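Local coordinates for protein 1-deoxy-D-xylulose 5-phosphate reductoisomerase (Zymomonas mobilis, PDB 1R0K) that catalyses the NADPH-dependent rearrangement and reduction of 1-deoxy-D-xylulose 5-phosphate to 2-C-methyl-D-erythritol 4-phosphate, using a divalent metal ion, in isoprenoid biosynthesis, at residues 21-24 and 25-28; 102-105 and 106-109; 183-186 and 187-190. All blocks are in the same frame, centred on the assembly; numbering follows the deposited sequence.

Interaction 1: 21-24 and 25-28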
loop_
_atom_site.group_PDB
_atom_site.type_symbol
_atom_site.label_atom_id
_atom_site.label_comp_id
_atom_site.label_asym_id
_atom_site.label_seq_id
_atom_site.Cartn_x
_atom_site.Cartn_y
_atom_site.Cartn_z
ATOM N N LEU B 21 4.308 25.447 -2.672
ATOM C CA LEU B 21 3.548 26.685 -2.490
ATOM C C LEU B 21 2.111 26.536 -2.982
ATOM O O LEU B 21 1.183 27.088 -2.388
ATOM C CB LEU B 21 4.241 27.842 -3.211
ATOM C CG LEU B 21 5.355 28.492 -2.379
ATOM C CD1 LEU B 21 6.170 29.436 -3.230
ATOM C CD2 LEU B 21 4.733 29.226 -1.207
ATOM N N ASP B 22 1.933 25.786 -4.063
ATOM C CA ASP B 22 0.604 25.546 -4.613
ATOM C C ASP B 22 -0.301 25.031 -3.493
ATOM O O ASP B 22 -1.391 25.556 -3.272
ATOM C CB ASP B 22 0.676 24.506 -5.740
ATOM C CG ASP B 22 -0.684 24.231 -6.374
ATOM O OD1 ASP B 22 -1.065 24.948 -7.324
ATOM O OD2 ASP B 22 -1.378 23.298 -5.915
ATOM N N LEU B 23 0.162 24.016 -2.771
ATOM C CA LEU B 23 -0.634 23.441 -1.692
ATOM C C LEU B 23 -0.793 24.382 -0.507
ATOM O O LEU B 23 -1.857 24.439 0.107
ATOM C CB LEU B 23 -0.020 22.112 -1.224
ATOM C CG LEU B 23 0.077 21.019 -2.295
ATOM C CD1 LEU B 23 0.489 19.696 -1.646
ATOM C CD2 LEU B 23 -1.267 20.862 -2.991
ATOM N N ILE B 24 0.265 25.121 -0.181
ATOM C CA ILE B 24 0.206 26.061 0.936
ATOM C C ILE B 24 -0.799 27.183 0.659
ATOM O O ILE B 24 -1.613 27.527 1.514
ATOM C CB ILE B 24 1.594 26.698 1.209
ATOM C CG1 ILE B 24 2.559 25.632 1.736
ATOM C CG2 ILE B 24 1.458 27.842 2.218
ATOM C CD1 ILE B 24 3.987 26.112 1.896
ATOM N N GLU B 25 -0.745 27.741 -0.542
ATOM C CA GLU B 25 -1.637 28.834 -0.896
ATOM C C GLU B 25 -3.118 28.470 -1.017
ATOM O O GLU B 25 -3.980 29.352 -0.980
ATOM C CB GLU B 25 -1.116 29.516 -2.156
ATOM C CG GLU B 25 0.146 30.322 -1.860
ATOM C CD GLU B 25 0.688 31.040 -3.069
ATOM O OE1 GLU B 25 1.546 30.464 -3.777
ATOM O OE2 GLU B 25 0.243 32.181 -3.312
ATOM N N ARG B 26 -3.410 27.178 -1.140
ATOM C CA ARG B 26 -4.791 26.699 -1.204
ATOM C C ARG B 26 -5.259 26.503 0.235
ATOM O O ARG B 26 -6.401 26.117 0.485
ATOM C CB ARG B 26 -4.870 25.348 -1.923
ATOM C CG ARG B 26 -4.448 25.372 -3.372
ATOM C CD ARG B 26 -4.354 23.964 -3.947
ATOM N NE ARG B 26 -3.914 23.999 -5.336
ATOM C CZ ARG B 26 -4.686 24.359 -6.354
ATOM N NH1 ARG B 26 -5.948 24.705 -6.141
ATOM N NH2 ARG B 26 -4.189 24.396 -7.581
ATOM N N ASN B 27 -4.365 26.774 1.180
ATOM C CA ASN B 27 -4.675 26.583 2.590
ATOM C C ASN B 27 -4.025 27.628 3.489
ATOM O O ASN B 27 -3.482 27.299 4.545
ATOM C CB ASN B 27 -4.213 25.187 3.010
ATOM C CG ASN B 27 -4.936 24.087 2.261
ATOM O OD1 ASN B 27 -6.082 23.764 2.575
ATOM N ND2 ASN B 27 -4.277 23.513 1.255
ATOM N N LEU B 28 -4.085 28.888 3.082
ATOM C CA LEU B 28 -3.486 29.949 3.872
ATOM C C LEU B 28 -4.165 30.116 5.221
ATOM O O LEU B 28 -3.638 30.779 6.111
ATOM C CB LEU B 28 -3.507 31.263 3.088
ATOM C CG LEU B 28 -2.520 31.255 1.917
ATOM C CD1 LEU B 28 -2.640 32.548 1.115
ATOM C CD2 LEU B 28 -1.105 31.075 2.464
#
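The backbone amide of Glu25 still makes a full helical bond to Leu21 O, 2.7 Å from N to O, but one residue on the pattern gives way: Arg26 N has only weak bonds to Asp22 O and Leu23 O, and Asn27 N turns to Ile24 O, 2.9 Å away. Asp22 and Arg26, one turn apart, form a salt bridge in which the guanidinium approaches side-on. Its NE reaches Asp22 OD2 at 2.7 Å in an almost straight bond, within the guanidinium plane but well above that of the carboxylate, while NH2 meets the syn lone pair of Asp22 OD1 at 3.2 Å. The two planes stand 55° apart. Asp22 CG lies anti to the backbone N (chi1 -179°), which lets the carboxylate meet the guanidinium at the end of the extended arginine chain. Arg267 is a second positive partner of Asp22 OD2, so the acid ties the helix end to helix 267-275.

This is the C-terminal end of helix 15-25 in the Rossmann-type domain, just before the chain enters strand 31-38. Here Asn27 folds its amide back on the helix: ND2 donates to Leu23 O at 2.8 Å, in the plane of that carbonyl, taking an acceptor to which Arg26 N gives only a weak bond, while Asn27 N has gone to Ile24 O. Ile24 CG2 meets Leu28 CD2 at 4.1 Å, the two chains crossing at about a right angle, and Ile24 packs inward on Val7, Val9 and Val33 of strands 5-10 and 31-38. Glu25 carries its carboxylate past Leu21 CB to a salt bridge with Arg51.

Interaction 2: 102-105 and 106-109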
loop_
_atom_site.group_PDB
_atom_site.type_symbol
_atom_site.label_atom_id
_atom_site.label_comp_id
_atom_site.label_asym_id
_atom_site.label_seq_id
_atom_site.Cartn_x
_atom_site.Cartn_y
_atom_site.Cartn_z
ATOM N N ILE B 102 18.898 22.449 -3.460
ATOM C CA ILE B 102 19.698 21.340 -3.986
ATOM C C ILE B 102 21.206 21.528 -3.836
ATOM O O ILE B 102 21.687 22.644 -3.632
ATOM C CB ILE B 102 19.390 21.089 -5.480
ATOM C CG1 ILE B 102 19.947 22.231 -6.335
ATOM C CG2 ILE B 102 17.882 20.983 -5.685
ATOM C CD1 ILE B 102 19.801 22.000 -7.833
ATOM N N GLY B 103 21.938 20.420 -3.922
ATOM C CA GLY B 103 23.386 20.457 -3.823
ATOM C C GLY B 103 23.922 20.559 -2.409
ATOM O O GLY B 103 23.157 20.630 -1.448
ATOM N N CYS B 104 25.244 20.552 -2.280
ATOM C CA CYS B 104 25.867 20.657 -0.974
ATOM C C CYS B 104 25.537 22.014 -0.377
ATOM O O CYS B 104 25.653 22.209 0.827
ATOM C CB CYS B 104 27.386 20.492 -1.082
ATOM S SG CYS B 104 27.917 18.787 -1.370
ATOM N N ALA B 105 25.116 22.947 -1.226
ATOM C CA ALA B 105 24.771 24.291 -0.773
ATOM C C ALA B 105 23.532 24.294 0.118
ATOM O O ALA B 105 23.220 25.295 0.758
ATOM C CB ALA B 105 24.556 25.205 -1.970
ATOM N N GLY B 106 22.829 23.170 0.161
ATOM C CA GLY B 106 21.636 23.095 0.981
ATOM C C GLY B 106 21.850 22.343 2.279
ATOM O O GLY B 106 20.970 22.333 3.140
ATOM N N LEU B 107 23.020 21.725 2.433
ATOM C CA LEU B 107 23.324 20.949 3.636
ATOM C C LEU B 107 23.215 21.720 4.954
ATOM O O LEU B 107 22.558 21.265 5.898
ATOM C CB LEU B 107 24.725 20.333 3.526
ATOM C CG LEU B 107 24.927 19.234 2.474
ATOM C CD1 LEU B 107 26.377 18.775 2.496
ATOM C CD2 LEU B 107 23.994 18.058 2.753
ATOM N N LYS B 108 23.863 22.878 5.022
ATOM C CA LYS B 108 23.859 23.701 6.228
ATOM C C LYS B 108 22.474 24.093 6.725
ATOM O O LYS B 108 22.170 23.945 7.907
ATOM C CB LYS B 108 24.685 24.966 6.003
ATOM C CG LYS B 108 26.182 24.767 6.121
ATOM C CD LYS B 108 26.569 24.508 7.559
ATOM C CE LYS B 108 28.079 24.477 7.727
ATOM N NZ LYS B 108 28.455 24.295 9.158
ATOM N N ALA B 109 21.636 24.603 5.827
ATOM C CA ALA B 109 20.289 25.016 6.206
ATOM C C ALA B 109 19.443 23.804 6.570
ATOM O O ALA B 109 18.641 23.852 7.504
ATOM C CB ALA B 109 19.631 25.787 5.060
HETATM O O HOH W 1 25.531 23.881 2.928
HETATM O O HOH W 2 22.571 25.801 3.461
#
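Leu107 has CG anti to its own carbonyl carbon (chi1 -68°) and an extended chi2, a combination that lays the branch back along the preceding turn, over Cys104. Cys104 likewise holds SG anti to its carbonyl carbon (chi1 -74°), and the two side chains meet with Leu107 CD1 at 4.1 Å from Cys104 CB and at a similar distance from the sulfur. Lower down the leucine, CB sits 3.4 Å from Cys104 O, so the leucine touches the carbonyl as well as the side chain. Phe369 of helix 365-385 touches both Cys104 and Leu107, and Glu126 touches both from helix 126-129.

Beneath this apolar patch the backbone is wound tightly. Gly106 N donates to Gly103 O at 3.0 Å and Leu107 N to Cys104 O at 3.1 Å, two successive i to i+3 bonds, each with its donor well above the carbonyl plane. Such bonds belong to a 3-10 turn. As the chain widens toward the alpha-helix, waters fill in: one accepts from Lys108 N and donates to Cys104 O, and a second accepts from Ala109 N at 2.8 Å and donates to Ala105 O. Each water thus stands in an i to i+4 link. Cys104 O is gripped twice, by Leu107 N and by the first water, and Gly103 O takes a second bond from Asn124 ND2.

Gly103 has a positive phi of 80°, which favours glycine. The whole is a 3-10 entry into helix 107-115, in the loop that follows strand 96-99 of the Rossmann-type sheet, beside Asn124 and Glu126, both predicted to bind NADPH.

Interaction 3: 183-186 and 187-190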
loop_
_atom_site.group_PDB
_atom_site.type_symbol
_atom_site.label_atom_id
_atom_site.label_comp_id
_atom_site.label_asym_id
_atom_site.label_seq_id
_atom_site.Cartn_x
_atom_site.Cartn_y
_atom_site.Cartn_z
ATOM N N THR B 183 18.920 -0.924 -23.953
ATOM C CA THR B 183 20.123 -0.678 -24.753
ATOM C C THR B 183 21.302 -1.507 -24.251
ATOM O O THR B 183 21.540 -1.602 -23.047
ATOM C CB THR B 183 20.525 0.811 -24.691
ATOM O OG1 THR B 183 19.404 1.623 -25.057
ATOM C CG2 THR B 183 21.694 1.093 -25.627
ATOM N N SER B 184 22.043 -2.101 -25.181
ATOM C CA SER B 184 23.201 -2.922 -24.837
ATOM C C SER B 184 24.379 -2.054 -24.412
ATOM O O SER B 184 24.434 -0.866 -24.731
ATOM C CB SER B 184 23.634 -3.753 -26.044
ATOM O OG SER B 184 24.189 -2.914 -27.045
ATOM N N LEU B 185 25.320 -2.658 -23.694
ATOM C CA LEU B 185 26.511 -1.951 -23.259
ATOM C C LEU B 185 27.254 -1.455 -24.485
ATOM O O LEU B 185 27.794 -0.353 -24.491
ATOM C CB LEU B 185 27.436 -2.879 -22.467
ATOM C CG LEU B 185 27.358 -2.860 -20.944
ATOM C CD1 LEU B 185 28.227 -3.979 -20.393
ATOM C CD2 LEU B 185 27.814 -1.507 -20.412
ATOM N N ALA B 186 27.279 -2.281 -25.527
ATOM C CA ALA B 186 27.972 -1.924 -26.755
ATOM C C ALA B 186 27.403 -0.650 -27.363
ATOM O O ALA B 186 28.153 0.222 -27.793
ATOM C CB ALA B 186 27.891 -3.073 -27.764
ATOM N N GLU B 187 26.081 -0.527 -27.411
ATOM C CA GLU B 187 25.521 0.690 -27.980
ATOM C C GLU B 187 25.742 1.853 -27.020
ATOM O O GLU B 187 26.104 2.951 -27.440
ATOM C CB GLU B 187 24.024 0.556 -28.271
ATOM C CG GLU B 187 23.514 1.683 -29.171
ATOM C CD GLU B 187 22.004 1.727 -29.309
ATOM O OE1 GLU B 187 21.354 0.674 -29.151
ATOM O OE2 GLU B 187 21.471 2.820 -29.597
ATOM N N MET B 188 25.535 1.615 -25.729
ATOM C CA MET B 188 25.718 2.678 -24.745
ATOM C C MET B 188 27.101 3.315 -24.871
ATOM O O MET B 188 27.265 4.514 -24.641
ATOM C CB MET B 188 25.496 2.144 -23.324
ATOM C CG MET B 188 24.024 1.972 -22.961
ATOM S SD MET B 188 23.704 1.707 -21.193
ATOM C CE MET B 188 23.895 -0.055 -21.065
ATOM N N ALA B 189 28.092 2.515 -25.253
ATOM C CA ALA B 189 29.444 3.026 -25.420
ATOM C C ALA B 189 29.485 4.205 -26.393
ATOM O O ALA B 189 30.314 5.096 -26.255
ATOM C CB ALA B 189 30.358 1.917 -25.916
ATOM N N THR B 190 28.576 4.212 -27.364
ATOM C CA THR B 190 28.539 5.266 -28.382
ATOM C C THR B 190 27.592 6.426 -28.094
ATOM O O THR B 190 27.551 7.393 -28.849
ATOM C CB THR B 190 28.118 4.701 -29.753
ATOM O OG1 THR B 190 26.702 4.471 -29.762
ATOM C CG2 THR B 190 28.829 3.394 -30.029
HETATM O O HOH W 3 21.358 -1.754 -28.191
#
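Glu187 rests its CB on the methyl of Thr183, with CG2 3.6 Å away, and beside the N-cap residue Ser184, whose OG lies 3.7 Å from the same CB. CG follows past the threonine methyl more loosely. With CG anti to the backbone N (chi1 -166°) and the chain extended beyond it, the glutamate runs back across Thr183 at about a right angle, so that CD and OE1 also touch CG2. At the tip, OE1 accepts from a water at 2.6 Å which in turn accepts from Ser184 N, and OE2 makes a salt bridge to Arg195.

The backbone amide of Glu187 is used too. Ser184 OG takes it at 3.1 Å, with an N-H...O angle of 160°; chi1 of 70° places the hydroxyl between the backbone N and the carbonyl carbon, where it can accept from the first turn of helix 185-188. Met188 N then bonds to Ser184 O at 2.9 Å. The methionine bends at chi3, bringing CE within 3.4 Å of Thr183 O and beside Leu185 CD2, while its CG packs on the Thr183 methyl; Phe343 and Leu344 lie against its side chain. Farther on, Thr190 OG1 donates to Glu187 O at 2.8 Å, an acceptor also used by Thr190 N.

Ser184 is therefore the N-cap of this short helix. The salt bridge to Arg195 and the nearby N-terminal end of the helix would both be expected to favour the charged form of Glu187, whose OE1 is linked through the water to Ser184 N.

The three contacts lie at ends of different helices and do not touch. Interactions 1 and 2 share the NADPH-binding Rossmann-type domain, their centres about 25 Å apart: one closes helix 15-25, the other opens helix 107-115. Interaction 2 is closest to the predicted cofactor site, with Gly103 about 3 Å from the side chain of Glu126 and Leu107 about 4 Å, side chain to side chain, from Asn124; for interaction 1, Leu21 is about 7 Å from Thr13. Interaction 3 belongs to another family region, its centre about 45 Å from that of interaction 1, on the opposite side of the chain's centre. Its Met188 side chain is about 11 Å from that of Ser212, a predicted substrate-binding residue.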